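Local structure of branched-chain-amino-acid aminotransferase (Deinococcus radiodurans, 3UZO) at residues I89-P94 with A121-V126; L279-E284 with G330-R335; I288-L293 with I314-D319; T309-I314 with H321-E326. The protein probably catalyses the pyridoxal-phosphate-dependent transfer of the amino group of leucine, isoleucine or valine to 2-oxoglutarate, giving glutamate and the matching 2-oxo acid. All blocks are in the same frame, centred on the assembly; numbering follows the deposited sequence.

How the contacts relate
Contact 1 stands apart from the other three, its centre lying about 28 to 39 Å from theirs, and it belongs to the seven-stranded antiparallel sheet. Contacts 2, 3 and 4 all reach the mixed sheet. Contacts 3 and 4 are about 12 Å apart between centres, share I314 and meet where L293 CG comes 3.5 Å from F323 CZ. Contact 2 joins contact 4 by packing such as T333 CG2 against P310 CG at 4.0 Å. The side chains of L91 in contact 1 and I311 in contact 4 each lie about 12 Å from pyridoxal phosphate, whereas contacts 2 and 3 sit away from the known ligand sites.

Contact 1. Residues I89-P94 with A121-V126; sequences INLFRP and ACLQVV
L91 overlaps two residues of the helix segment A121-V126 with a single methyl group. Its CD2 lies 3.5 Å from C122 SG and also 3.7 Å from L123 CD2, so one methyl touches two successive side chains of the helix. The torsions account for the reach: L91 has CG opposite its backbone N (chi1 -169°), while C122 keeps SG between its own N and carbonyl carbon (chi1 54°), and both CB atoms are directed at the facing segment. The CB of L123 does not aim at the strand, but its CD2 end comes nearer and the side chain crosses that of L91 obliquely. One turn on from C122, V126 CG1 meets I89 CG2 at 4.2 Å. I89 and L91 are thus the alternate residues of strand 89-91 that face the helix, whereas N90 between them turns the other way, its amide bonding to K357 and to the backbone of Q344. All the contacts across the interface are apolar, and the two segments bury 204 Å² in all, most of it from L91 and V126. L144 of strand 141-151, in the same sheet as strand 89-91, also touches L91, C122 and V126. The N-to-C directions of strand and helix make 150°, with the short axes 10.8 Å apart at closest approach: a helix packed on one face of an antiparallel sheet, as in the smaller alpha-plus-beta domain of class-IV (fold type IV) aminotransferases.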
loop_
_atom_site.group_PDB
_atom_site.type_symbol
_atom_site.label_atom_id
_atom_site.label_comp_id
_atom_site.label_asym_id
_atom_site.label_seq_id
_atom_site.Cartn_x
_atom_site.Cartn_y
_atom_site.Cartn_z
ATOM N N ILE A 89 22.329 -27.873 4.443
ATOM C CA ILE A 89 21.247 -26.948 4.116
ATOM C C ILE A 89 21.773 -25.591 3.657
ATOM O O ILE A 89 22.546 -24.931 4.367
ATOM C CB ILE A 89 20.329 -26.698 5.330
ATOM C CG1 ILE A 89 19.744 -28.020 5.834
ATOM C CG2 ILE A 89 19.202 -25.725 4.943
ATOM C CD1 ILE A 89 18.985 -27.884 7.150
ATOM N N ASN A 90 21.326 -25.171 2.479
ATOM C CA ASN A 90 21.729 -23.892 1.904
ATOM C C ASN A 90 20.700 -22.782 2.092
ATOM O O ASN A 90 19.504 -22.986 1.888
ATOM C CB ASN A 90 21.977 -24.036 0.397
ATOM C CG ASN A 90 23.310 -24.680 0.075
ATOM O OD1 ASN A 90 24.091 -25.004 0.970
ATOM N ND2 ASN A 90 23.582 -24.856 -1.217
ATOM N N LEU A 91 21.183 -21.607 2.483
ATOM C CA LEU A 91 20.346 -20.423 2.616
ATOM C C LEU A 91 20.979 -19.555 1.519
ATOM O O LEU A 91 22.186 -19.302 1.544
ATOM C CB LEU A 91 20.506 -19.805 4.008
ATOM C CG LEU A 91 19.524 -18.712 4.450
ATOM C CD1 LEU A 91 18.068 -19.095 4.143
ATOM C CD2 LEU A 91 19.714 -18.499 5.950
ATOM N N PHE A 92 20.174 -19.149 0.541
ATOM C CA PHE A 92 20.648 -18.376 -0.610
ATOM C C PHE A 92 20.666 -16.854 -0.441
ATOM O O PHE A 92 19.629 -16.219 -0.249
ATOM C CB PHE A 92 19.794 -18.750 -1.830
ATOM C CG PHE A 92 20.265 -18.143 -3.121
ATOM C CD1 PHE A 92 21.424 -18.608 -3.747
ATOM C CD2 PHE A 92 19.538 -17.126 -3.729
ATOM C CE1 PHE A 92 21.849 -18.071 -4.969
ATOM C CE2 PHE A 92 19.952 -16.574 -4.953
ATOM C CZ PHE A 92 21.107 -17.046 -5.576
ATOM N N ARG A 93 21.864 -16.284 -0.523
ATOM C CA ARG A 93 22.090 -14.844 -0.407
ATOM C C ARG A 93 21.218 -14.057 0.589
ATOM O O ARG A 93 20.673 -12.998 0.246
ATOM C CB ARG A 93 21.973 -14.214 -1.805
ATOM C CG ARG A 93 22.747 -14.968 -2.878
ATOM C CD ARG A 93 22.915 -14.144 -4.144
ATOM N NE ARG A 93 23.832 -13.028 -3.925
ATOM C CZ ARG A 93 24.077 -12.065 -4.804
ATOM N NH1 ARG A 93 23.469 -12.062 -5.985
ATOM N NH2 ARG A 93 24.936 -11.105 -4.497
ATOM N N PRO A 94 21.103 -14.535 1.844
ATOM C CA PRO A 94 20.283 -13.826 2.830
ATOM C C PRO A 94 20.758 -12.407 3.140
ATOM O O PRO A 94 19.969 -11.564 3.558
ATOM C CB PRO A 94 20.346 -14.741 4.050
ATOM C CG PRO A 94 21.741 -15.317 3.943
ATOM C CD PRO A 94 21.820 -15.662 2.473
ATOM N N ALA A 121 17.700 -14.571 12.545
ATOM C CA ALA A 121 16.284 -14.923 12.655
ATOM C C ALA A 121 15.921 -16.038 11.659
ATOM O O ALA A 121 15.240 -16.996 12.012
ATOM C CB ALA A 121 15.407 -13.691 12.411
ATOM N N CYS A 122 16.367 -15.919 10.413
ATOM C CA CYS A 122 16.059 -16.967 9.450
ATOM C C CYS A 122 16.750 -18.284 9.840
ATOM O O CYS A 122 16.151 -19.351 9.719
ATOM C CB CYS A 122 16.437 -16.536 8.028
ATOM S SG CYS A 122 18.121 -15.994 7.821
ATOM N N LEU A 123 17.990 -18.218 10.324
ATOM C CA LEU A 123 18.685 -19.443 10.735
ATOM C C LEU A 123 17.901 -20.130 11.852
ATOM O O LEU A 123 17.673 -21.341 11.802
ATOM C CB LEU A 123 20.106 -19.135 11.213
ATOM C CG LEU A 123 21.073 -18.642 10.131
ATOM C CD1 LEU A 123 22.388 -18.221 10.761
ATOM C CD2 LEU A 123 21.281 -19.753 9.099
ATOM N N GLN A 124 17.485 -19.356 12.853
ATOM C CA GLN A 124 16.705 -19.909 13.959
ATOM C C GLN A 124 15.445 -20.592 13.446
ATOM O O GLN A 124 15.111 -21.694 13.876
ATOM C CB GLN A 124 16.293 -18.819 14.949
ATOM C CG GLN A 124 17.400 -18.313 15.862
ATOM C CD GLN A 124 16.847 -17.502 17.025
ATOM O OE1 GLN A 124 15.988 -17.975 17.764
ATOM N NE2 GLN A 124 17.341 -16.282 17.190
ATOM N N VAL A 125 14.742 -19.936 12.525
ATOM C CA VAL A 125 13.516 -20.509 11.977
ATOM C C VAL A 125 13.802 -21.767 11.167
ATOM O O VAL A 125 13.102 -22.762 11.312
ATOM C CB VAL A 125 12.753 -19.471 11.100
ATOM C CG1 VAL A 125 11.538 -20.120 10.395
ATOM C CG2 VAL A 125 12.282 -18.328 11.980
ATOM N N VAL A 126 14.834 -21.751 10.324
ATOM C CA VAL A 126 15.123 -22.952 9.539
ATOM C C VAL A 126 15.480 -24.120 10.466
ATOM O O VAL A 126 14.921 -25.219 10.362
ATOM C CB VAL A 126 16.280 -22.720 8.518
ATOM C CG1 VAL A 126 16.621 -24.036 7.803
ATOM C CG2 VAL A 126 15.874 -21.660 7.493
#

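Contact 2. Residues L279-E284 with G330-R335; sequences LGLEVE and GPVTRR
L279, R335 and V332 bury the most surface here, where the link between helix 266-277 and strand 282-286 of the mixed-sheet domain packs on the N-terminal turn of helix 331-344. L279 contributes 69 Å² and R335 53 Å². Their side chains slide past each other in opposite directions, with L279 CD2 set 4.0 Å from R335 CB. The touching part of the arginine is therefore the root of its aliphatic chain. Further out, that chain bends at chi3 (59°), and L279 CA lies oblique to the guanidinium plane; R335 as a whole is exposed.

G280, with its positive phi of 62°, turns the chain between L279 and L281, and both leucines direct CB at the helix. L281 is also held by backbone hydrogen bonding to A275, and its side chain touches that same residue of helix 266-277. On the opposing segment, the helical turn is closed by R334 N donating to G330 O (3.1 Å) and R335 N to P331 O (3.2 Å), with G330 as N-cap residue. E298 holds this helix start to the sheet, one carboxylate oxygen bonded to V332 N and the other to T333 OG1. V332, whose CG1 is opposite its backbone N (chi1 180°), points that branch at the leucine, and the two side chains meet tip to tip, L281 CD1 to V332 CG1 at 3.7 Å.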
loop_
_atom_site.group_PDB
_atom_site.type_symbol
_atom_site.label_atom_id
_atom_site.label_comp_id
_atom_site.label_asym_id
_atom_site.label_seq_id
_atom_site.Cartn_x
_atom_site.Cartn_y
_atom_site.Cartn_z
ATOM N N LEU A 279 28.172 -17.998 -17.991
ATOM C CA LEU A 279 27.666 -18.385 -19.304
ATOM C C LEU A 279 28.327 -17.643 -20.463
ATOM O O LEU A 279 28.015 -17.890 -21.627
ATOM C CB LEU A 279 26.151 -18.186 -19.356
ATOM C CG LEU A 279 25.307 -19.177 -18.549
ATOM C CD1 LEU A 279 25.725 -19.176 -17.087
ATOM C CD2 LEU A 279 23.844 -18.807 -18.688
ATOM N N GLY A 280 29.234 -16.730 -20.141
ATOM C CA GLY A 280 29.931 -15.983 -21.174
ATOM C C GLY A 280 29.049 -15.116 -22.052
ATOM O O GLY A 280 29.367 -14.878 -23.217
ATOM N N LEU A 281 27.942 -14.636 -21.497
ATOM C CA LEU A 281 27.023 -13.786 -22.243
ATOM C C LEU A 281 27.289 -12.313 -21.993
ATOM O O LEU A 281 27.943 -11.942 -21.019
ATOM C CB LEU A 281 25.572 -14.079 -21.837
ATOM C CG LEU A 281 25.077 -15.519 -21.940
ATOM C CD1 LEU A 281 23.652 -15.603 -21.400
ATOM C CD2 LEU A 281 25.139 -15.985 -23.380
ATOM N N GLU A 282 26.783 -11.477 -22.891
ATOM C CA GLU A 282 26.903 -10.036 -22.747
ATOM C C GLU A 282 25.728 -9.699 -21.833
ATOM O O GLU A 282 24.720 -10.409 -21.838
ATOM C CB GLU A 282 26.715 -9.338 -24.099
ATOM C CG GLU A 282 27.815 -9.602 -25.114
ATOM C CD GLU A 282 29.075 -8.804 -24.835
ATOM O OE1 GLU A 282 29.018 -7.557 -24.909
ATOM O OE2 GLU A 282 30.123 -9.421 -24.544
ATOM N N VAL A 283 25.845 -8.628 -21.060
ATOM C CA VAL A 283 24.771 -8.255 -20.156
ATOM C C VAL A 283 24.463 -6.761 -20.245
ATOM O O VAL A 283 25.369 -5.932 -20.353
ATOM C CB VAL A 283 25.139 -8.651 -18.703
ATOM C CG1 VAL A 283 25.872 -7.518 -18.009
ATOM C CG2 VAL A 283 23.903 -9.068 -17.955
ATOM N N GLU A 284 23.178 -6.424 -20.195
ATOM C CA GLU A 284 22.746 -5.039 -20.291
ATOM C C GLU A 284 21.486 -4.746 -19.493
ATOM O O GLU A 284 20.510 -5.496 -19.549
ATOM C CB GLU A 284 22.484 -4.687 -21.761
ATOM C CG GLU A 284 21.817 -3.336 -21.980
ATOM C CD GLU A 284 21.462 -3.084 -23.441
ATOM O OE1 GLU A 284 22.350 -3.231 -24.305
ATOM O OE2 GLU A 284 20.296 -2.733 -23.727
ATOM N N GLY A 330 13.554 -21.625 -23.849
ATOM C CA GLY A 330 14.646 -21.382 -24.771
ATOM C C GLY A 330 15.911 -22.025 -24.230
ATOM O O GLY A 330 15.969 -22.365 -23.042
ATOM N N PRO A 331 16.947 -22.216 -25.067
ATOM C CA PRO A 331 18.190 -22.835 -24.589
ATOM C C PRO A 331 18.993 -21.990 -23.600
ATOM O O PRO A 331 19.611 -22.525 -22.675
ATOM C CB PRO A 331 18.955 -23.128 -25.884
ATOM C CG PRO A 331 18.470 -22.061 -26.820
ATOM C CD PRO A 331 16.987 -21.999 -26.527
ATOM N N VAL A 332 18.998 -20.675 -23.782
ATOM C CA VAL A 332 19.741 -19.831 -22.858
ATOM C C VAL A 332 19.031 -19.795 -21.501
ATOM O O VAL A 332 19.681 -19.823 -20.453
ATOM C CB VAL A 332 19.921 -18.410 -23.408
ATOM C CG1 VAL A 332 20.700 -17.559 -22.406
ATOM C CG2 VAL A 332 20.667 -18.472 -24.744
ATOM N N THR A 333 17.700 -19.755 -21.532
ATOM C CA THR A 333 16.884 -19.751 -20.320
ATOM C C THR A 333 17.183 -21.018 -19.517
ATOM O O THR A 333 17.377 -20.969 -18.302
ATOM C CB THR A 333 15.378 -19.729 -20.673
ATOM O OG1 THR A 333 15.043 -18.464 -21.258
ATOM C CG2 THR A 333 14.522 -19.956 -19.438
ATOM N N ARG A 334 17.221 -22.155 -20.204
ATOM C CA ARG A 334 17.501 -23.429 -19.555
ATOM C C ARG A 334 18.865 -23.419 -18.857
ATOM O O ARG A 334 19.005 -23.935 -17.743
ATOM C CB ARG A 334 17.463 -24.566 -20.579
ATOM C CG ARG A 334 17.676 -25.945 -19.971
ATOM C CD ARG A 334 17.646 -27.035 -21.034
ATOM N NE ARG A 334 16.318 -27.240 -21.611
ATOM C CZ ARG A 334 15.260 -27.679 -20.932
ATOM N NH1 ARG A 334 15.361 -27.960 -19.639
ATOM N NH2 ARG A 334 14.102 -27.864 -21.553
ATOM N N ARG A 335 19.863 -22.837 -19.512
ATOM C CA ARG A 335 21.204 -22.770 -18.947
ATOM C C ARG A 335 21.222 -21.913 -17.686
ATOM O O ARG A 335 21.780 -22.321 -16.667
ATOM C CB ARG A 335 22.200 -22.222 -19.973
ATOM C CG ARG A 335 22.416 -23.145 -21.162
ATOM C CD ARG A 335 23.574 -22.689 -22.039
ATOM N NE ARG A 335 24.833 -22.629 -21.297
ATOM C CZ ARG A 335 26.029 -22.456 -21.854
ATOM N NH1 ARG A 335 26.145 -22.324 -23.170
ATOM N NH2 ARG A 335 27.114 -22.408 -21.093
#

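Contact 3. Residues I288-L293 with I314-D319; sequences IRIDEL and IQHGDD
I290 lies over one face of the H316 imidazole with its CB, and the two side chains cross at about a right angle. This pair sets two beta turns against each other: a type I turn from R289 to E292, in the connection between strands 282-286 and 296-302, and the type II' turn H316-D319 that closes the hairpin of strands 309-316 and 319-322. The I290 branch ends at CD1, 4.2 Å from H316 NE2. A second, more buried pair joins the residue just after the first turn to strand 309-316: L293 CD2 approaches I314 CB at 4.1 Å, again with the side chains at about a right angle. These two pairs provide nearly all of the 186 Å² buried, and neither involves a polar bond.

The next shell helps to set the orientation of the ring. H316 projects with CG opposite its backbone N (chi1 -178°), and its ND1 is hydrogen-bonded to T187 OG1, so the imidazole is held at one nitrogen while I290 covers a face. Its backbone is gripped as well: H316 N donates to D319 O (2.8 Å) and D319 N returns a bond to H316 O (3.0 Å), across a turn in which G317 takes up positive phi.

The opposing turn is braced from within. E292 N bonds R289 O at 3.2 Å, and R289 NE forms a salt bridge with D291 OD1 at 2.9 Å, meeting that oxygen on its syn side but tilted out of the carboxylate plane. R289 N also donates to E292 OE2 at 3.3 Å, entering from above the carboxylate plane, 49° out of it.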
loop_
_atom_site.group_PDB
_atom_site.type_symbol
_atom_site.label_atom_id
_atom_site.label_comp_id
_atom_site.label_asym_id
_atom_site.label_seq_id
_atom_site.Cartn_x
_atom_site.Cartn_y
_atom_site.Cartn_z
ATOM N N ILE A 288 13.494 -1.795 -22.605
ATOM C CA ILE A 288 12.992 -2.855 -23.462
ATOM C C ILE A 288 11.589 -2.378 -23.816
ATOM O O ILE A 288 10.668 -2.503 -23.013
ATOM C CB ILE A 288 12.911 -4.201 -22.722
ATOM C CG1 ILE A 288 14.308 -4.609 -22.239
ATOM C CG2 ILE A 288 12.309 -5.262 -23.639
ATOM C CD1 ILE A 288 14.402 -6.040 -21.718
ATOM N N ARG A 289 11.441 -1.796 -25.002
ATOM C CA ARG A 289 10.144 -1.288 -25.448
ATOM C C ARG A 289 9.201 -2.449 -25.743
ATOM O O ARG A 289 9.630 -3.484 -26.260
ATOM C CB ARG A 289 10.318 -0.423 -26.705
ATOM C CG ARG A 289 11.127 0.859 -26.492
ATOM C CD ARG A 289 11.297 1.631 -27.800
ATOM N NE ARG A 289 10.008 1.994 -28.385
ATOM C CZ ARG A 289 9.308 3.076 -28.057
ATOM N NH1 ARG A 289 9.769 3.923 -27.146
ATOM N NH2 ARG A 289 8.135 3.305 -28.635
ATOM N N ILE A 290 7.920 -2.288 -25.418
ATOM C CA ILE A 290 6.965 -3.361 -25.666
ATOM C C ILE A 290 6.710 -3.575 -27.145
ATOM O O ILE A 290 6.108 -4.572 -27.526
ATOM C CB ILE A 290 5.590 -3.126 -24.988
ATOM C CG1 ILE A 290 5.463 -1.679 -24.518
ATOM C CG2 ILE A 290 5.390 -4.129 -23.868
ATOM C CD1 ILE A 290 5.214 -0.704 -25.636
ATOM N N ASP A 291 7.174 -2.647 -27.977
ATOM C CA ASP A 291 6.957 -2.763 -29.415
ATOM C C ASP A 291 8.158 -3.361 -30.151
ATOM O O ASP A 291 8.158 -3.458 -31.378
ATOM C CB ASP A 291 6.602 -1.389 -30.001
ATOM C CG ASP A 291 7.813 -0.486 -30.159
ATOM O OD1 ASP A 291 8.633 -0.396 -29.220
ATOM O OD2 ASP A 291 7.943 0.144 -31.228
ATOM N N GLU A 292 9.185 -3.761 -29.407
ATOM C CA GLU A 292 10.369 -4.354 -30.027
ATOM C C GLU A 292 10.682 -5.720 -29.447
ATOM O O GLU A 292 11.841 -6.079 -29.282
ATOM C CB GLU A 292 11.584 -3.437 -29.870
ATOM C CG GLU A 292 11.869 -3.016 -28.445
ATOM C CD GLU A 292 13.120 -2.163 -28.328
ATOM O OE1 GLU A 292 13.435 -1.432 -29.295
ATOM O OE2 GLU A 292 13.776 -2.215 -27.264
ATOM N N LEU A 293 9.639 -6.476 -29.134
ATOM C CA LEU A 293 9.805 -7.815 -28.579
ATOM C C LEU A 293 10.509 -8.748 -29.562
ATOM O O LEU A 293 11.186 -9.691 -29.155
ATOM C CB LEU A 293 8.436 -8.391 -28.208
ATOM C CG LEU A 293 7.976 -8.335 -26.741
ATOM C CD1 LEU A 293 8.440 -7.061 -26.063
ATOM C CD2 LEU A 293 6.457 -8.465 -26.698
ATOM N N ILE A 314 3.691 -12.853 -24.939
ATOM C CA ILE A 314 3.145 -11.703 -24.241
ATOM C C ILE A 314 2.025 -11.083 -25.058
ATOM O O ILE A 314 2.201 -10.772 -26.235
ATOM C CB ILE A 314 4.219 -10.622 -23.989
ATOM C CG1 ILE A 314 5.334 -11.179 -23.098
ATOM C CG2 ILE A 314 3.582 -9.407 -23.329
ATOM C CD1 ILE A 314 6.371 -10.139 -22.701
ATOM N N GLN A 315 0.870 -10.905 -24.428
ATOM C CA GLN A 315 -0.264 -10.290 -25.102
ATOM C C GLN A 315 -0.242 -8.791 -24.820
ATOM O O GLN A 315 -0.218 -8.359 -23.665
ATOM C CB GLN A 315 -1.589 -10.862 -24.591
ATOM C CG GLN A 315 -2.814 -10.270 -25.282
ATOM C CD GLN A 315 -3.177 -11.007 -26.556
ATOM O OE1 GLN A 315 -3.675 -10.414 -27.512
ATOM N NE2 GLN A 315 -2.943 -12.311 -26.568
ATOM N N HIS A 316 -0.230 -8.002 -25.883
ATOM C CA HIS A 316 -0.256 -6.556 -25.753
ATOM C C HIS A 316 -1.357 -6.131 -26.712
ATOM O O HIS A 316 -1.203 -6.229 -27.931
ATOM C CB HIS A 316 1.091 -5.949 -26.152
ATOM C CG HIS A 316 1.154 -4.462 -25.987
ATOM N ND1 HIS A 316 0.760 -3.825 -24.830
ATOM C CD2 HIS A 316 1.557 -3.486 -26.835
ATOM C CE1 HIS A 316 0.917 -2.521 -24.973
ATOM N NE2 HIS A 316 1.400 -2.289 -26.181
ATOM N N GLY A 317 -2.481 -5.686 -26.164
ATOM C CA GLY A 317 -3.578 -5.295 -27.025
ATOM C C GLY A 317 -4.051 -6.535 -27.759
ATOM O O GLY A 317 -4.299 -7.566 -27.138
ATOM N N ASP A 318 -4.157 -6.456 -29.080
ATOM C CA ASP A 318 -4.617 -7.603 -29.860
ATOM C C ASP A 318 -3.471 -8.452 -30.405
ATOM O O ASP A 318 -3.694 -9.389 -31.171
ATOM C CB ASP A 318 -5.495 -7.127 -31.021
ATOM C CG ASP A 318 -6.762 -6.438 -30.549
ATOM O OD1 ASP A 318 -7.555 -5.998 -31.408
ATOM O OD2 ASP A 318 -6.968 -6.337 -29.321
ATOM N N ASP A 319 -2.249 -8.134 -29.993
ATOM C CA ASP A 319 -1.075 -8.857 -30.461
ATOM C C ASP A 319 -0.462 -9.801 -29.430
ATOM O O ASP A 319 -0.086 -9.375 -28.337
ATOM C CB ASP A 319 -0.012 -7.858 -30.921
ATOM C CG ASP A 319 1.256 -8.533 -31.405
ATOM O OD1 ASP A 319 2.003 -9.084 -30.569
ATOM O OD2 ASP A 319 1.502 -8.516 -32.629
#

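Contact 4. Residues T309-I314 with H321-E326; sequences TPIGGI and HVFYSE
I314 and H321 form the antiparallel hydrogen-bonded pair of this hairpin, with H321 N donating to I314 O at 2.9 Å. The bond is nearly straight (166°), though the donor sits above the carbonyl plane, 39° out of it. G313 and V322 follow as the adjacent non-hydrogen-bonded pair.

Beyond them regular pairing fades, and weaker polar contacts gather on G312 O. F323 N reaches it in a weak bond of 3.5 Å, and V322 CA makes a CA-H...O contact at 3.4 Å. Water 1, 2.7 Å from G312 O, is placed to donate to it, though other acceptors are near; it accepts from Y324 N, also at 2.7 Å. A further CA-H...O contact runs from G312 CA to S325 O, 3.3 Å apart.

The apolar part centres on the F323 ring. With CG anti to the carbonyl carbon (chi1 -57°), the ring reaches the isoleucines although CB does not aim at them. I314 CG1 comes to its edge, 3.7 Å from CE1; I311 lies alongside, CG2 4.2 Å from F323 CE1.

Direct pairing near the turn thus gives way to one shared carbonyl, consistent with the second strand leaving the sheet after V322 while the F323 ring still packs against I311 and I314.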
loop_
_atom_site.group_PDB
_atom_site.type_symbol
_atom_site.label_atom_id
_atom_site.label_comp_id
_atom_site.label_asym_id
_atom_site.label_seq_id
_atom_site.Cartn_x
_atom_site.Cartn_y
_atom_site.Cartn_z
ATOM N N THR A 309 10.707 -18.405 -14.750
ATOM C CA THR A 309 9.510 -18.960 -15.360
ATOM C C THR A 309 9.578 -18.516 -16.819
ATOM O O THR A 309 9.416 -17.333 -17.117
ATOM C CB THR A 309 8.234 -18.372 -14.734
ATOM O OG1 THR A 309 8.171 -18.728 -13.346
ATOM C CG2 THR A 309 7.000 -18.902 -15.450
ATOM N N PRO A 310 9.827 -19.458 -17.747
ATOM C CA PRO A 310 9.906 -19.089 -19.161
ATOM C C PRO A 310 8.632 -18.389 -19.607
ATOM O O PRO A 310 7.534 -18.763 -19.195
ATOM C CB PRO A 310 10.101 -20.432 -19.866
ATOM C CG PRO A 310 10.767 -21.295 -18.799
ATOM C CD PRO A 310 9.985 -20.913 -17.572
ATOM N N ILE A 311 8.780 -17.362 -20.436
ATOM C CA ILE A 311 7.619 -16.653 -20.938
ATOM C C ILE A 311 7.340 -17.155 -22.355
ATOM O O ILE A 311 8.156 -16.985 -23.263
ATOM C CB ILE A 311 7.850 -15.125 -20.923
ATOM C CG1 ILE A 311 7.983 -14.648 -19.469
ATOM C CG2 ILE A 311 6.695 -14.407 -21.636
ATOM C CD1 ILE A 311 8.389 -13.182 -19.306
ATOM N N GLY A 312 6.201 -17.814 -22.524
ATOM C CA GLY A 312 5.840 -18.338 -23.828
ATOM C C GLY A 312 5.569 -17.188 -24.771
ATOM O O GLY A 312 6.174 -17.081 -25.836
ATOM N N GLY A 313 4.661 -16.313 -24.361
ATOM C CA GLY A 313 4.328 -15.167 -25.177
ATOM C C GLY A 313 3.752 -14.040 -24.350
ATOM O O GLY A 313 3.368 -14.235 -23.193
ATOM N N ILE A 314 3.691 -12.853 -24.939
ATOM C CA ILE A 314 3.145 -11.703 -24.241
ATOM C C ILE A 314 2.025 -11.083 -25.058
ATOM O O ILE A 314 2.201 -10.772 -26.235
ATOM C CB ILE A 314 4.219 -10.622 -23.989
ATOM C CG1 ILE A 314 5.334 -11.179 -23.098
ATOM C CG2 ILE A 314 3.582 -9.407 -23.329
ATOM C CD1 ILE A 314 6.371 -10.139 -22.701
ATOM N N HIS A 321 2.654 -12.127 -28.751
ATOM C CA HIS A 321 3.997 -12.333 -29.259
ATOM C C HIS A 321 4.722 -13.484 -28.581
ATOM O O HIS A 321 4.909 -13.478 -27.370
ATOM C CB HIS A 321 4.798 -11.036 -29.098
ATOM C CG HIS A 321 6.166 -11.099 -29.694
ATOM N ND1 HIS A 321 7.223 -11.726 -29.069
ATOM C CD2 HIS A 321 6.635 -10.669 -30.888
ATOM C CE1 HIS A 321 8.284 -11.682 -29.854
ATOM N NE2 HIS A 321 7.955 -11.047 -30.964
ATOM N N VAL A 322 5.126 -14.469 -29.376
ATOM C CA VAL A 322 5.843 -15.628 -28.861
ATOM C C VAL A 322 7.310 -15.439 -29.205
ATOM O O VAL A 322 7.657 -15.190 -30.362
ATOM C CB VAL A 322 5.329 -16.932 -29.501
ATOM C CG1 VAL A 322 6.094 -18.132 -28.939
ATOM C CG2 VAL A 322 3.830 -17.074 -29.241
ATOM N N PHE A 323 8.175 -15.539 -28.203
ATOM C CA PHE A 323 9.601 -15.352 -28.445
ATOM C C PHE A 323 10.257 -16.614 -28.969
ATOM O O PHE A 323 10.980 -16.590 -29.964
ATOM C CB PHE A 323 10.331 -14.937 -27.159
ATOM C CG PHE A 323 9.784 -13.701 -26.518
ATOM C CD1 PHE A 323 8.667 -13.769 -25.695
ATOM C CD2 PHE A 323 10.383 -12.469 -26.734
ATOM C CE1 PHE A 323 8.153 -12.620 -25.090
ATOM C CE2 PHE A 323 9.878 -11.312 -26.135
ATOM C CZ PHE A 323 8.760 -11.390 -25.310
ATOM N N TYR A 324 9.993 -17.721 -28.288
ATOM C CA TYR A 324 10.595 -18.997 -28.632
ATOM C C TYR A 324 9.574 -20.114 -28.796
ATOM O O TYR A 324 9.392 -20.660 -29.887
ATOM C CB TYR A 324 11.585 -19.383 -27.533
ATOM C CG TYR A 324 12.365 -20.642 -27.806
ATOM C CD1 TYR A 324 13.447 -20.634 -28.683
ATOM C CD2 TYR A 324 12.020 -21.842 -27.191
ATOM C CE1 TYR A 324 14.171 -21.784 -28.940
ATOM C CE2 TYR A 324 12.740 -23.004 -27.442
ATOM C CZ TYR A 324 13.815 -22.966 -28.318
ATOM O OH TYR A 324 14.537 -24.110 -28.570
ATOM N N SER A 325 8.916 -20.458 -27.697
ATOM C CA SER A 325 7.939 -21.535 -27.710
ATOM C C SER A 325 6.951 -21.359 -26.579
ATOM O O SER A 325 7.285 -20.831 -25.521
ATOM C CB SER A 325 8.653 -22.884 -27.566
ATOM O OG SER A 325 7.734 -23.946 -27.384
ATOM N N GLU A 326 5.731 -21.821 -26.807
ATOM C CA GLU A 326 4.686 -21.717 -25.811
ATOM C C GLU A 326 4.670 -22.991 -24.967
ATOM O O GLU A 326 3.886 -23.105 -24.026
ATOM C CB GLU A 326 3.342 -21.507 -26.516
ATOM C CG GLU A 326 2.234 -20.972 -25.641
ATOM C CD GLU A 326 1.103 -20.346 -26.447
ATOM O OE1 GLU A 326 0.069 -19.991 -25.840
ATOM O OE2 GLU A 326 1.248 -20.202 -27.682
HETATM O O HOH W 1 8.659 -18.087 -25.992
#